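Local atomic coordinates of Glyco_hydro_cc domain-containing protein (Pseudomonas viridiflava, PDB entry 6UAV), a protein that hydrolyses beta-1,3-glucans, cutting within the chain, as an endo-beta-1,3-glucanase of glycoside hydrolase family 128 (subgroup II). Residues A[16-21]-A[46-51]; A[100-105]-A[137-142]; A[131-136]-A[174-179]; A[154-159]-A[219-224]; A[187-190]-A[194-197]. One frame throughout, in Å; residues are numbered along the deposited sequence.

Interaction 1 (A[16-21]-A[46-51]); sequences ADLSAL and GQYNVD
Tyr48 lays the face of its ring over Leu18. The CB of Leu18 is the atom beneath it. It sits 3.7 Å from the centroid of the Tyr48 ring and only 6° off the ring normal, so this is a well-centred CH-pi contact. The two side chains cross at about a right angle. Leu18 CD1 lies toward the CD2-CE2 side of the ring, 3.9 Å from Tyr48 CD2. The opposite face of the ring carries Gln47 CG, 4.1 Å above the plane, so the tyrosine is held between its own neighbour and the facing helix. Tyr48 CG is anti to its carbonyl carbon (chi1 -58°), and this turns the ring toward helix 15-22.

Ser19 meets the same ring at its edge. Its OG lies in the ring plane, 3.4 Å from Tyr48 CE1. One water joins the two hydroxyls, 2.7 Å from Ser19 OG and 2.7 Å from Tyr48 OH.

In this (beta/alpha)8 barrel, helix 15-22 follows the first strand, 6-9. The short helix 44-48 precedes the third strand, 51-56. The contact therefore joins two successive pieces of the outer layer. After Tyr48 the chain leaves the helix at Asn49, which has a positive phi of 54°. It then runs through Val50 into the strand.

Val50 adds a small apolar touch. Its CG2 is 4.0 Å from Leu18 CD2. Leu18 also packs on Val12 and Leu39, and Val50 on Met25 and Trp28.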
# COMPACT_ATOMS: atom_id res chain seq x y z
N ALA A 16 -15.16 -15.37 5.35
CA ALA A 16 -15.81 -15.65 4.04
C ALA A 16 -15.17 -14.80 2.93
O ALA A 16 -15.01 -15.28 1.81
CB ALA A 16 -17.27 -15.40 4.15
N ASP A 17 -14.88 -13.54 3.22
CA ASP A 17 -14.19 -12.66 2.25
C ASP A 17 -12.80 -13.20 1.96
O ASP A 17 -12.37 -13.13 0.83
CB ASP A 17 -14.13 -11.23 2.76
CG ASP A 17 -15.42 -10.46 2.65
OD1 ASP A 17 -16.32 -10.85 1.81
OD2 ASP A 17 -15.47 -9.39 3.28
N LEU A 18 -12.07 -13.73 2.94
CA LEU A 18 -10.79 -14.44 2.63
C LEU A 18 -10.97 -15.66 1.74
O LEU A 18 -10.11 -15.85 0.86
CB LEU A 18 -10.08 -14.83 3.93
CG LEU A 18 -9.53 -13.67 4.71
CD1 LEU A 18 -9.01 -14.16 6.05
CD2 LEU A 18 -8.48 -12.91 3.93
N SER A 19 -12.02 -16.48 1.91
CA SER A 19 -12.25 -17.64 1.02
C SER A 19 -12.31 -17.11 -0.42
O SER A 19 -11.61 -17.67 -1.32
CB SER A 19 -13.52 -18.38 1.36
OG SER A 19 -13.41 -19.13 2.57
N ALA A 20 -13.07 -16.03 -0.62
CA ALA A 20 -13.34 -15.47 -1.97
C ALA A 20 -12.02 -14.93 -2.56
O ALA A 20 -11.68 -15.23 -3.74
CB ALA A 20 -14.42 -14.41 -1.83
N LEU A 21 -11.26 -14.18 -1.75
CA LEU A 21 -10.05 -13.45 -2.22
C LEU A 21 -8.88 -14.40 -2.39
O LEU A 21 -8.04 -14.12 -3.21
CB LEU A 21 -9.67 -12.34 -1.26
CG LEU A 21 -10.64 -11.17 -1.22
CD1 LEU A 21 -10.35 -10.33 -0.02
CD2 LEU A 21 -10.64 -10.36 -2.51
N GLY A 46 -2.27 -20.01 7.49
CA GLY A 46 -2.25 -21.46 7.26
C GLY A 46 -3.39 -21.93 6.40
O GLY A 46 -3.17 -22.84 5.63
N GLN A 47 -4.59 -21.41 6.56
CA GLN A 47 -5.79 -21.95 5.84
C GLN A 47 -5.95 -21.31 4.46
O GLN A 47 -6.31 -22.02 3.56
CB GLN A 47 -7.08 -21.70 6.63
CG GLN A 47 -8.34 -22.22 5.91
CD GLN A 47 -8.33 -23.69 5.59
OE1 GLN A 47 -7.59 -24.51 6.17
NE2 GLN A 47 -9.15 -24.06 4.59
N TYR A 48 -5.76 -20.00 4.31
CA TYR A 48 -6.05 -19.25 3.07
C TYR A 48 -4.74 -18.93 2.33
O TYR A 48 -4.80 -18.41 1.20
CB TYR A 48 -6.79 -17.96 3.41
CG TYR A 48 -8.07 -18.19 4.15
CD1 TYR A 48 -9.24 -18.54 3.51
CD2 TYR A 48 -8.16 -17.97 5.50
CE1 TYR A 48 -10.42 -18.76 4.21
CE2 TYR A 48 -9.30 -18.20 6.23
CZ TYR A 48 -10.47 -18.53 5.59
OH TYR A 48 -11.59 -18.70 6.35
N ASN A 49 -3.57 -19.17 2.94
CA ASN A 49 -2.28 -18.78 2.32
C ASN A 49 -2.32 -17.29 1.96
O ASN A 49 -1.97 -16.88 0.84
CB ASN A 49 -1.95 -19.70 1.16
CG ASN A 49 -0.53 -19.47 0.67
OD1 ASN A 49 0.33 -19.00 1.43
ND2 ASN A 49 -0.31 -19.83 -0.59
N VAL A 50 -2.73 -16.46 2.91
CA VAL A 50 -2.67 -14.98 2.79
C VAL A 50 -1.86 -14.46 3.97
O VAL A 50 -1.77 -15.14 5.04
CB VAL A 50 -4.07 -14.33 2.69
CG1 VAL A 50 -4.82 -14.82 1.46
CG2 VAL A 50 -4.88 -14.61 3.93
N ASP A 51 -1.16 -13.35 3.76
CA ASP A 51 -0.46 -12.67 4.88
C ASP A 51 -1.01 -11.26 5.05
O ASP A 51 -1.43 -10.64 4.10
CB ASP A 51 1.05 -12.75 4.76
CG ASP A 51 1.65 -12.01 3.59
OD1 ASP A 51 1.59 -12.58 2.48
OD2 ASP A 51 2.18 -10.88 3.82
O HOH W 1 -14.00 -18.68 5.20

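Interaction 2 (A[100-105]-A[137-142]); sequences QLWPRL and DAFYAA
Trp102 and Phe139 each carry CG roughly anti to the backbone N (chi1 -151° and 164°), a setting that brings the two rings together between their helices. The phenyl edge of Phe139 comes down on a face of the indole. This is a T-shaped pair. The centroids of the Trp102 six-membered ring and the Phe139 ring are 5.0 Å apart, and the planes stand at 68°.

The atom that leads is Phe139 CZ. It lies 3.5 Å from Trp102 CD2, one of the two ring-fusion carbons, and 3.6 Å from Trp102 CE3. It is offset toward the rim rather than set over the centre. Phe139 CE1 follows, 3.9 Å from Trp102 CE3. The rest of the two segments does not meet, so this one pair of rings carries the contact.

The indole is held on its other side too. Leu105 CD1, from the next turn of the same helix, lies 3.6 Å above the opposite face. The indole nitrogen is satisfied by the backbone O of Gln153, and this bond, with the packing on both faces, would restrain the rotation of the ring. Helix 95-112 is kinked here, around Pro103. The N of Arg104 makes a weak bond to Leu101 O in place of the regular one.

Phe139 also meets the ring of Trp135, one turn earlier, and packs on Ala98. Trp102 reaches inward to Val81, Leu116 and Pro119. The pair thus sits buried between helices 95-112 and 132-146, over strands 78-81 and 115-121 of the barrel wall.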
# COMPACT_ATOMS: atom_id res chain seq x y z
N GLN A 100 11.83 13.21 12.19
CA GLN A 100 11.82 13.04 13.66
C GLN A 100 11.31 11.63 14.05
O GLN A 100 11.86 11.00 15.00
CB GLN A 100 10.97 14.15 14.31
CG GLN A 100 10.89 14.09 15.84
CD GLN A 100 10.44 15.42 16.42
OE1 GLN A 100 9.99 16.32 15.72
NE2 GLN A 100 10.51 15.60 17.71
N LEU A 101 10.29 11.12 13.39
CA LEU A 101 9.74 9.76 13.66
C LEU A 101 10.76 8.69 13.26
O LEU A 101 10.75 7.61 13.83
CB LEU A 101 8.41 9.59 12.91
CG LEU A 101 7.73 8.23 13.04
CD1 LEU A 101 7.36 7.94 14.48
CD2 LEU A 101 6.51 8.14 12.15
N TRP A 102 11.52 8.93 12.21
CA TRP A 102 12.15 7.82 11.47
C TRP A 102 13.01 6.95 12.36
O TRP A 102 12.99 5.72 12.21
CB TRP A 102 12.91 8.35 10.23
CG TRP A 102 12.95 7.32 9.14
CD1 TRP A 102 13.98 6.48 8.76
CD2 TRP A 102 11.83 6.95 8.34
NE1 TRP A 102 13.55 5.66 7.76
CE2 TRP A 102 12.25 5.90 7.48
CE3 TRP A 102 10.51 7.39 8.25
CZ2 TRP A 102 11.41 5.32 6.54
CZ3 TRP A 102 9.70 6.84 7.27
CH2 TRP A 102 10.15 5.83 6.43
N PRO A 103 13.84 7.50 13.27
CA PRO A 103 14.71 6.65 14.11
C PRO A 103 13.91 5.60 14.92
O PRO A 103 14.43 4.51 15.17
CB PRO A 103 15.47 7.64 15.00
CG PRO A 103 15.50 8.93 14.13
CD PRO A 103 14.12 8.94 13.51
N ARG A 104 12.72 5.96 15.38
CA ARG A 104 11.78 5.01 16.07
C ARG A 104 11.44 3.83 15.14
O ARG A 104 11.40 2.67 15.62
CB ARG A 104 10.54 5.77 16.55
CG ARG A 104 10.82 6.64 17.77
CD ARG A 104 9.65 7.55 18.06
NE ARG A 104 8.39 6.91 18.39
CZ ARG A 104 7.25 7.57 18.47
NH1 ARG A 104 7.28 8.89 18.31
NH2 ARG A 104 6.11 6.95 18.79
N LEU A 105 11.20 4.08 13.85
CA LEU A 105 10.93 3.04 12.84
C LEU A 105 12.19 2.23 12.59
O LEU A 105 12.10 1.00 12.46
CB LEU A 105 10.38 3.68 11.56
CG LEU A 105 9.16 4.57 11.80
CD1 LEU A 105 8.74 5.13 10.50
CD2 LEU A 105 7.98 3.81 12.44
N ASP A 137 12.76 14.59 -1.22
CA ASP A 137 14.05 15.31 -1.17
C ASP A 137 14.21 15.94 0.22
O ASP A 137 15.32 15.82 0.83
CB ASP A 137 14.17 16.35 -2.26
CG ASP A 137 14.45 15.79 -3.64
OD1 ASP A 137 14.72 14.53 -3.75
OD2 ASP A 137 14.44 16.62 -4.58
N ALA A 138 13.18 16.63 0.67
CA ALA A 138 13.25 17.38 1.94
C ALA A 138 13.39 16.41 3.10
O ALA A 138 14.14 16.72 4.05
CB ALA A 138 12.03 18.23 2.08
N PHE A 139 12.65 15.28 3.07
CA PHE A 139 12.72 14.26 4.14
C PHE A 139 14.13 13.67 4.19
O PHE A 139 14.72 13.61 5.30
CB PHE A 139 11.67 13.18 3.83
CG PHE A 139 11.85 11.89 4.57
CD1 PHE A 139 11.75 11.84 5.94
CD2 PHE A 139 12.19 10.75 3.87
CE1 PHE A 139 11.96 10.65 6.61
CE2 PHE A 139 12.39 9.55 4.54
CZ PHE A 139 12.26 9.50 5.91
N TYR A 140 14.70 13.34 3.04
CA TYR A 140 16.10 12.85 2.99
C TYR A 140 17.06 13.91 3.57
O TYR A 140 17.91 13.60 4.40
CB TYR A 140 16.50 12.53 1.55
CG TYR A 140 16.36 11.09 1.12
CD1 TYR A 140 15.12 10.60 0.71
CD2 TYR A 140 17.45 10.25 1.04
CE1 TYR A 140 14.97 9.32 0.23
CE2 TYR A 140 17.31 8.96 0.57
CZ TYR A 140 16.07 8.51 0.16
OH TYR A 140 15.90 7.25 -0.29
N ALA A 141 16.88 15.18 3.21
CA ALA A 141 17.79 16.25 3.68
C ALA A 141 17.62 16.45 5.20
O ALA A 141 18.62 16.73 5.85
CB ALA A 141 17.50 17.49 2.88
N ALA A 142 16.38 16.33 5.71
CA ALA A 142 16.09 16.54 7.14
C ALA A 142 16.73 15.40 7.92
O ALA A 142 17.41 15.61 8.94
CB ALA A 142 14.62 16.60 7.39

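Interaction 3 (A[131-136]-A[174-179]); sequences DPVAWL and SRYGKP
Tyr176 reaches from its loop to the first turn of helix 132-146 and ends between Val133 and Leu136. Its hydroxyl end makes the closest approaches. Tyr176 OH lies 3.5 Å from Leu136 CB and 3.5 Å from Val133 CG1. It also comes within 3.1 Å of Val133 O, but its hydrogen bond is made with Asp137 OD1, on the next residue of the helix. Leu136 meets the ring obliquely as well, with CD1 3.7 Å from Tyr176 CE2.

Val133 is shared between two partners. Its CG1 is anti to the backbone N (chi1 170°), and this methyl touches both the tyrosine hydroxyl and Arg175. It lies 3.8 Å above one face of the Arg175 guanidinium, toward the rim of that group. Val133 CG2 touches the aliphatic part instead, 3.9 Å from Arg175 CD. The arginine chain bends at chi3 (-70°) to bring its head over the valine. Its own CG covers part of one face of the Tyr176 ring, 3.5 Å above the plane.

The helix end is capped just before these residues. Asp131 is the N-cap. Its OD1 accepts from Val133 N at 2.9 Å, and the donor comes from above the carboxylate plane. Gly177, with positive phi, turns the loop toward strand 180-185. Leu157 of strand 156-161 packs against both Leu136 and Tyr176. This is helix-on-loop packing in the outer layer of a (beta/alpha)8 barrel, with a capped helix set against the loop that enters the seventh strand.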
# COMPACT_ATOMS: atom_id res chain seq x y z
N ASP A 131 4.31 17.75 -4.91
CA ASP A 131 5.18 16.86 -5.69
C ASP A 131 5.85 15.92 -4.71
O ASP A 131 6.59 16.40 -3.84
CB ASP A 131 6.25 17.64 -6.44
CG ASP A 131 7.16 16.79 -7.32
OD1 ASP A 131 7.14 15.57 -7.23
OD2 ASP A 131 7.86 17.42 -8.16
N PRO A 132 5.65 14.60 -4.81
CA PRO A 132 6.27 13.68 -3.86
C PRO A 132 7.79 13.72 -3.90
O PRO A 132 8.45 13.36 -2.90
CB PRO A 132 5.76 12.31 -4.28
CG PRO A 132 5.29 12.49 -5.70
CD PRO A 132 4.75 13.90 -5.76
N VAL A 133 8.35 14.18 -5.00
CA VAL A 133 9.81 14.34 -5.15
C VAL A 133 10.25 15.46 -4.23
O VAL A 133 11.29 15.35 -3.58
CB VAL A 133 10.25 14.54 -6.62
CG1 VAL A 133 11.72 14.95 -6.71
CG2 VAL A 133 10.07 13.26 -7.40
N ALA A 134 9.51 16.55 -4.18
CA ALA A 134 9.90 17.66 -3.29
C ALA A 134 9.81 17.16 -1.86
O ALA A 134 10.71 17.46 -1.06
CB ALA A 134 9.00 18.85 -3.48
N TRP A 135 8.76 16.45 -1.51
CA TRP A 135 8.60 15.97 -0.11
C TRP A 135 9.75 15.01 0.22
O TRP A 135 10.40 15.18 1.28
CB TRP A 135 7.17 15.43 0.12
CG TRP A 135 6.88 15.12 1.56
CD1 TRP A 135 6.22 15.92 2.43
CD2 TRP A 135 7.40 14.03 2.32
NE1 TRP A 135 6.22 15.35 3.69
CE2 TRP A 135 6.95 14.18 3.65
CE3 TRP A 135 8.17 12.89 2.00
CZ2 TRP A 135 7.30 13.30 4.67
CZ3 TRP A 135 8.48 11.99 3.00
CH2 TRP A 135 8.05 12.20 4.31
N LEU A 136 10.01 14.03 -0.63
CA LEU A 136 11.06 13.03 -0.34
C LEU A 136 12.44 13.67 -0.31
O LEU A 136 13.23 13.28 0.57
CB LEU A 136 11.02 11.89 -1.34
CG LEU A 136 9.88 10.87 -1.21
CD1 LEU A 136 9.80 10.02 -2.46
CD2 LEU A 136 10.06 10.01 0.02
N SER A 174 11.99 6.56 -9.43
CA SER A 174 13.14 5.64 -9.44
C SER A 174 14.42 6.41 -9.10
O SER A 174 15.40 5.74 -8.68
CB SER A 174 13.26 4.86 -10.73
OG SER A 174 13.46 5.68 -11.86
N ARG A 175 14.40 7.77 -9.22
CA ARG A 175 15.62 8.57 -8.96
C ARG A 175 16.22 8.22 -7.59
O ARG A 175 17.42 8.43 -7.43
CB ARG A 175 15.31 10.07 -9.00
CG ARG A 175 14.27 10.52 -8.00
CD ARG A 175 13.60 11.81 -8.38
NE ARG A 175 14.61 12.82 -8.22
CZ ARG A 175 14.75 13.90 -8.98
NH1 ARG A 175 13.93 14.13 -10.00
NH2 ARG A 175 15.76 14.72 -8.72
N TYR A 176 15.43 7.66 -6.65
CA TYR A 176 15.93 7.34 -5.28
C TYR A 176 16.66 6.00 -5.29
O TYR A 176 17.26 5.65 -4.27
CB TYR A 176 14.79 7.40 -4.24
CG TYR A 176 14.21 8.79 -4.17
CD1 TYR A 176 14.90 9.82 -3.56
CD2 TYR A 176 13.06 9.10 -4.85
CE1 TYR A 176 14.42 11.12 -3.56
CE2 TYR A 176 12.54 10.38 -4.85
CZ TYR A 176 13.23 11.39 -4.21
OH TYR A 176 12.77 12.67 -4.26
N GLY A 177 16.55 5.23 -6.37
CA GLY A 177 17.24 3.92 -6.47
C GLY A 177 16.58 2.87 -5.58
O GLY A 177 17.23 1.86 -5.21
N LYS A 178 15.31 3.08 -5.23
CA LYS A 178 14.55 2.18 -4.35
C LYS A 178 13.43 1.47 -5.11
O LYS A 178 12.74 2.08 -5.96
CB LYS A 178 13.88 3.00 -3.26
CG LYS A 178 14.82 3.73 -2.32
CD LYS A 178 15.91 2.86 -1.68
CE LYS A 178 16.72 3.70 -0.72
NZ LYS A 178 17.53 2.87 0.18
N PRO A 179 13.24 0.17 -4.84
CA PRO A 179 12.06 -0.55 -5.33
C PRO A 179 10.81 -0.12 -4.55
O PRO A 179 10.87 0.66 -3.59
CB PRO A 179 12.42 -2.01 -5.12
CG PRO A 179 13.25 -1.94 -3.88
CD PRO A 179 14.12 -0.71 -4.05

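Interaction 4 (A[154-159]-A[219-224]); sequences IDYLAF and DVFRYA
Tyr156 CE2 touches Phe221 CB, at 3.6 Å. Tyr156 OH approaches the phenyl ring obliquely, 4.0 Å from Phe221 CD1. The rings as a whole are oblique too. Their centroids are 5.7 Å apart and their planes stand at 49°. Tyr156 CG is anti to the carbonyl carbon (chi1 -67°), whereas Phe221 CG is anti to the backbone N (chi1 -178°). These torsions turn the two side chains toward each other across the intervening strand.

The backbones stay well apart, with Tyr156 CA 8.6 Å from Phe221 CA. Strand 180-185 runs between them. Strands 156-161, 180-185 and 220-225 are the sixth, seventh and eighth of the closed parallel (beta/alpha)8 barrel. Both aromatic residues stand where their strands begin, at the end away from the one that carries the active site in this fold.

Trp181 of the middle strand joins the cluster. It meets Tyr156 edge-to-face and also touches the ring of Phe221. Pro179, at the entry to that strand, packs on the Tyr156 ring. Strand 115-121 holds the Tyr156 backbone through Leu116 and Gly118.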
# COMPACT_ATOMS: atom_id res chain seq x y z
N ILE A 154 15.43 3.18 3.97
CA ILE A 154 14.23 2.96 3.13
C ILE A 154 14.50 1.68 2.39
O ILE A 154 15.41 1.65 1.56
CB ILE A 154 13.91 4.14 2.20
CG1 ILE A 154 13.56 5.43 2.96
CG2 ILE A 154 12.73 3.72 1.29
CD1 ILE A 154 13.32 6.59 2.01
N ASP A 155 13.80 0.62 2.74
CA ASP A 155 13.95 -0.68 2.05
C ASP A 155 13.14 -0.64 0.74
O ASP A 155 13.70 -1.07 -0.33
CB ASP A 155 13.63 -1.83 3.00
CG ASP A 155 14.56 -1.87 4.19
OD1 ASP A 155 15.82 -2.13 3.96
OD2 ASP A 155 14.08 -1.54 5.32
N TYR A 156 11.93 -0.10 0.80
CA TYR A 156 11.05 0.09 -0.39
C TYR A 156 10.37 1.40 -0.18
O TYR A 156 9.93 1.62 0.95
CB TYR A 156 9.93 -0.97 -0.47
CG TYR A 156 10.47 -2.34 -0.74
CD1 TYR A 156 11.05 -3.09 0.24
CD2 TYR A 156 10.43 -2.84 -2.03
CE1 TYR A 156 11.60 -4.32 -0.05
CE2 TYR A 156 10.96 -4.08 -2.32
CZ TYR A 156 11.53 -4.82 -1.32
OH TYR A 156 12.09 -6.02 -1.69
N LEU A 157 10.21 2.17 -1.24
CA LEU A 157 9.25 3.30 -1.21
C LEU A 157 7.85 2.72 -1.43
O LEU A 157 7.71 1.61 -1.97
CB LEU A 157 9.59 4.32 -2.28
CG LEU A 157 10.76 5.24 -1.93
CD1 LEU A 157 11.15 6.06 -3.16
CD2 LEU A 157 10.43 6.18 -0.75
N ALA A 158 6.82 3.46 -1.05
CA ALA A 158 5.44 3.04 -1.34
C ALA A 158 4.80 4.16 -2.14
O ALA A 158 5.19 5.32 -2.02
CB ALA A 158 4.66 2.61 -0.12
N PHE A 159 3.80 3.79 -2.94
CA PHE A 159 3.15 4.76 -3.82
C PHE A 159 1.67 4.40 -3.94
O PHE A 159 1.32 3.23 -3.94
CB PHE A 159 3.87 4.76 -5.17
CG PHE A 159 3.54 6.00 -5.96
CD1 PHE A 159 3.86 7.24 -5.46
CD2 PHE A 159 2.88 5.94 -7.17
CE1 PHE A 159 3.52 8.40 -6.13
CE2 PHE A 159 2.55 7.10 -7.84
CZ PHE A 159 2.87 8.32 -7.32
N ASP A 219 11.07 -3.78 -10.33
CA ASP A 219 11.25 -2.89 -9.13
C ASP A 219 9.95 -2.74 -8.35
O ASP A 219 9.83 -1.87 -7.47
CB ASP A 219 11.84 -1.52 -9.48
CG ASP A 219 10.92 -0.67 -10.33
OD1 ASP A 219 9.88 -1.24 -10.81
OD2 ASP A 219 11.24 0.51 -10.56
N VAL A 220 8.94 -3.55 -8.66
CA VAL A 220 7.66 -3.54 -7.89
C VAL A 220 7.50 -4.88 -7.20
O VAL A 220 7.43 -5.91 -7.93
CB VAL A 220 6.44 -3.25 -8.76
CG1 VAL A 220 5.16 -3.48 -7.96
CG2 VAL A 220 6.46 -1.83 -9.36
N PHE A 221 7.58 -4.92 -5.88
CA PHE A 221 7.53 -6.19 -5.11
C PHE A 221 6.08 -6.58 -4.82
O PHE A 221 5.81 -7.75 -4.85
CB PHE A 221 8.28 -6.03 -3.78
CG PHE A 221 8.32 -7.28 -2.94
CD1 PHE A 221 9.19 -8.32 -3.25
CD2 PHE A 221 7.45 -7.46 -1.87
CE1 PHE A 221 9.21 -9.48 -2.49
CE2 PHE A 221 7.50 -8.62 -1.09
CZ PHE A 221 8.37 -9.63 -1.41
N ARG A 222 5.20 -5.62 -4.55
CA ARG A 222 3.82 -5.92 -4.16
C ARG A 222 2.96 -4.72 -4.56
O ARG A 222 3.48 -3.57 -4.75
CB ARG A 222 3.69 -6.21 -2.66
CG ARG A 222 3.95 -7.66 -2.28
CD ARG A 222 3.69 -8.10 -0.85
NE ARG A 222 3.49 -9.55 -0.77
CZ ARG A 222 3.19 -10.20 0.35
NH1 ARG A 222 3.12 -9.55 1.51
NH2 ARG A 222 2.92 -11.50 0.30
N TYR A 223 1.70 -5.01 -4.81
CA TYR A 223 0.70 -3.97 -5.07
C TYR A 223 -0.60 -4.37 -4.39
O TYR A 223 -0.83 -5.52 -4.14
CB TYR A 223 0.50 -3.72 -6.58
CG TYR A 223 0.19 -4.94 -7.40
CD1 TYR A 223 -1.09 -5.47 -7.45
CD2 TYR A 223 1.17 -5.62 -8.08
CE1 TYR A 223 -1.42 -6.55 -8.24
CE2 TYR A 223 0.88 -6.76 -8.80
CZ TYR A 223 -0.40 -7.26 -8.84
OH TYR A 223 -0.75 -8.40 -9.51
N ALA A 224 -1.44 -3.37 -4.19
CA ALA A 224 -2.73 -3.59 -3.55
C ALA A 224 -3.78 -2.71 -4.20
O ALA A 224 -3.66 -1.48 -4.20
CB ALA A 224 -2.61 -3.29 -2.10

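Interaction 5 (A[187-190]-A[194-197]); sequences NWHT and GLQI
The chain doubles back here without forming regular strands, and Ile197 N gives a hydrogen bond of 2.9 Å to His189 O, with an N-H...O angle of 166°. The same oxygen also takes a CA-H...O contact from Gln196, whose CA is 3.3 Å from His189 O.

His189 and Leu195 form the outer part. Leu195 CB lies over one face of the imidazole, 4.0 Å from the centroid of the His189 ring and 28° off the normal, a CH-pi contact. CG of His189 is anti to the backbone N (chi1 -160°), which swings the ring across to the returning segment 194-197. Its two nitrogens have partners nearby: ND1 bonds to Asp163 and NE2 to Asp193.

Ile197 packs deeper, against Asn187. Its CB is 3.4 Å from Asn187 O, and its CG1 is 3.5 Å from Asn187 OD1. That OD1 is already engaged. It accepts from His189 N at 2.9 Å, in the carbonyl plane, and closes an Asx turn. Asn187 ND2 bonds to Gln206 of helix 200-216. Thr190 OG1 gives a further bond to Trp188 O.

The loop follows strand 180-185, the seventh of the barrel. With OD1 and ND2 of Asn187 and both nitrogens of His189 bonded, the amide and the imidazole are each held from two ends, which should restrain their rotation.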
# COMPACT_ATOMS: atom_id res chain seq x y z
N ASN A 187 -8.09 3.15 -11.32
CA ASN A 187 -8.19 4.39 -12.12
C ASN A 187 -9.51 5.10 -11.86
O ASN A 187 -10.56 4.58 -12.24
CB ASN A 187 -8.01 4.11 -13.61
CG ASN A 187 -7.68 5.37 -14.38
OD1 ASN A 187 -8.16 6.47 -14.04
ND2 ASN A 187 -6.82 5.21 -15.39
N TRP A 188 -9.43 6.28 -11.25
CA TRP A 188 -10.58 7.13 -10.88
C TRP A 188 -10.60 8.39 -11.72
O TRP A 188 -11.25 9.37 -11.32
CB TRP A 188 -10.50 7.43 -9.38
CG TRP A 188 -10.81 6.25 -8.51
CD1 TRP A 188 -10.85 4.92 -8.82
CD2 TRP A 188 -11.05 6.33 -7.09
NE1 TRP A 188 -11.15 4.16 -7.70
CE2 TRP A 188 -11.31 5.02 -6.63
CE3 TRP A 188 -11.13 7.40 -6.20
CZ2 TRP A 188 -11.55 4.75 -5.28
CZ3 TRP A 188 -11.45 7.14 -4.88
CH2 TRP A 188 -11.65 5.83 -4.43
N HIS A 189 -10.02 8.38 -12.92
CA HIS A 189 -10.13 9.57 -13.81
C HIS A 189 -11.61 9.95 -13.98
O HIS A 189 -12.42 9.10 -14.27
CB HIS A 189 -9.53 9.28 -15.17
CG HIS A 189 -9.19 10.48 -15.95
ND1 HIS A 189 -7.92 11.04 -15.81
CD2 HIS A 189 -9.87 11.20 -16.88
CE1 HIS A 189 -7.80 12.02 -16.70
NE2 HIS A 189 -9.01 12.19 -17.36
N THR A 190 -11.92 11.22 -13.77
CA THR A 190 -13.30 11.74 -13.71
C THR A 190 -13.54 12.83 -14.77
O THR A 190 -14.70 13.00 -15.28
CB THR A 190 -13.56 12.24 -12.28
OG1 THR A 190 -13.53 11.07 -11.46
CG2 THR A 190 -14.89 12.96 -12.16
N GLY A 194 -12.86 12.14 -22.48
CA GLY A 194 -12.81 10.76 -23.08
C GLY A 194 -12.12 9.67 -22.26
O GLY A 194 -12.43 8.50 -22.65
N LEU A 195 -11.33 9.98 -21.18
CA LEU A 195 -10.53 9.01 -20.38
C LEU A 195 -11.23 8.68 -19.04
O LEU A 195 -10.67 7.88 -18.27
CB LEU A 195 -9.13 9.55 -20.07
CG LEU A 195 -8.18 9.70 -21.26
CD1 LEU A 195 -6.97 10.51 -20.86
CD2 LEU A 195 -7.79 8.30 -21.77
N GLN A 196 -12.37 9.32 -18.76
CA GLN A 196 -13.11 9.08 -17.49
C GLN A 196 -13.44 7.60 -17.37
O GLN A 196 -13.82 6.98 -18.39
CB GLN A 196 -14.35 9.95 -17.34
CG GLN A 196 -15.41 9.79 -18.43
CD GLN A 196 -15.31 10.85 -19.49
OE1 GLN A 196 -14.27 11.05 -20.13
NE2 GLN A 196 -16.40 11.59 -19.63
N ILE A 197 -13.29 7.06 -16.17
CA ILE A 197 -13.57 5.63 -15.90
C ILE A 197 -14.98 5.56 -15.34
O ILE A 197 -15.13 5.65 -14.11
CB ILE A 197 -12.51 5.02 -14.98
CG1 ILE A 197 -11.09 5.23 -15.52
CG2 ILE A 197 -12.82 3.54 -14.74
CD1 ILE A 197 -10.86 4.60 -16.89

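All five contacts belong to one (beta/alpha)8 barrel. Interaction 2 is buried, ring against ring between two helices. Interactions 1, 3 and 5 are partly buried. Interaction 4 is a surface contact though closest to the chain's centre, since its aromatic residues stand at the strand-start end of the barrel. Interactions 2 and 3 share helix 132-146, tied by Asp137 and Tyr176. Interaction 3 meets interaction 4 through Lys178 NZ on Ile154 O. Interaction 1 lies on the opposite side of the chain's centre from interactions 2 and 3 and touches interaction 4 through the Asp51-Arg222 salt bridge. Interactions 1 to 4 rest mainly on apolar and aromatic packing, with a bridging water in interaction 1. Interaction 5 alone has a direct hydrogen bond across its segments.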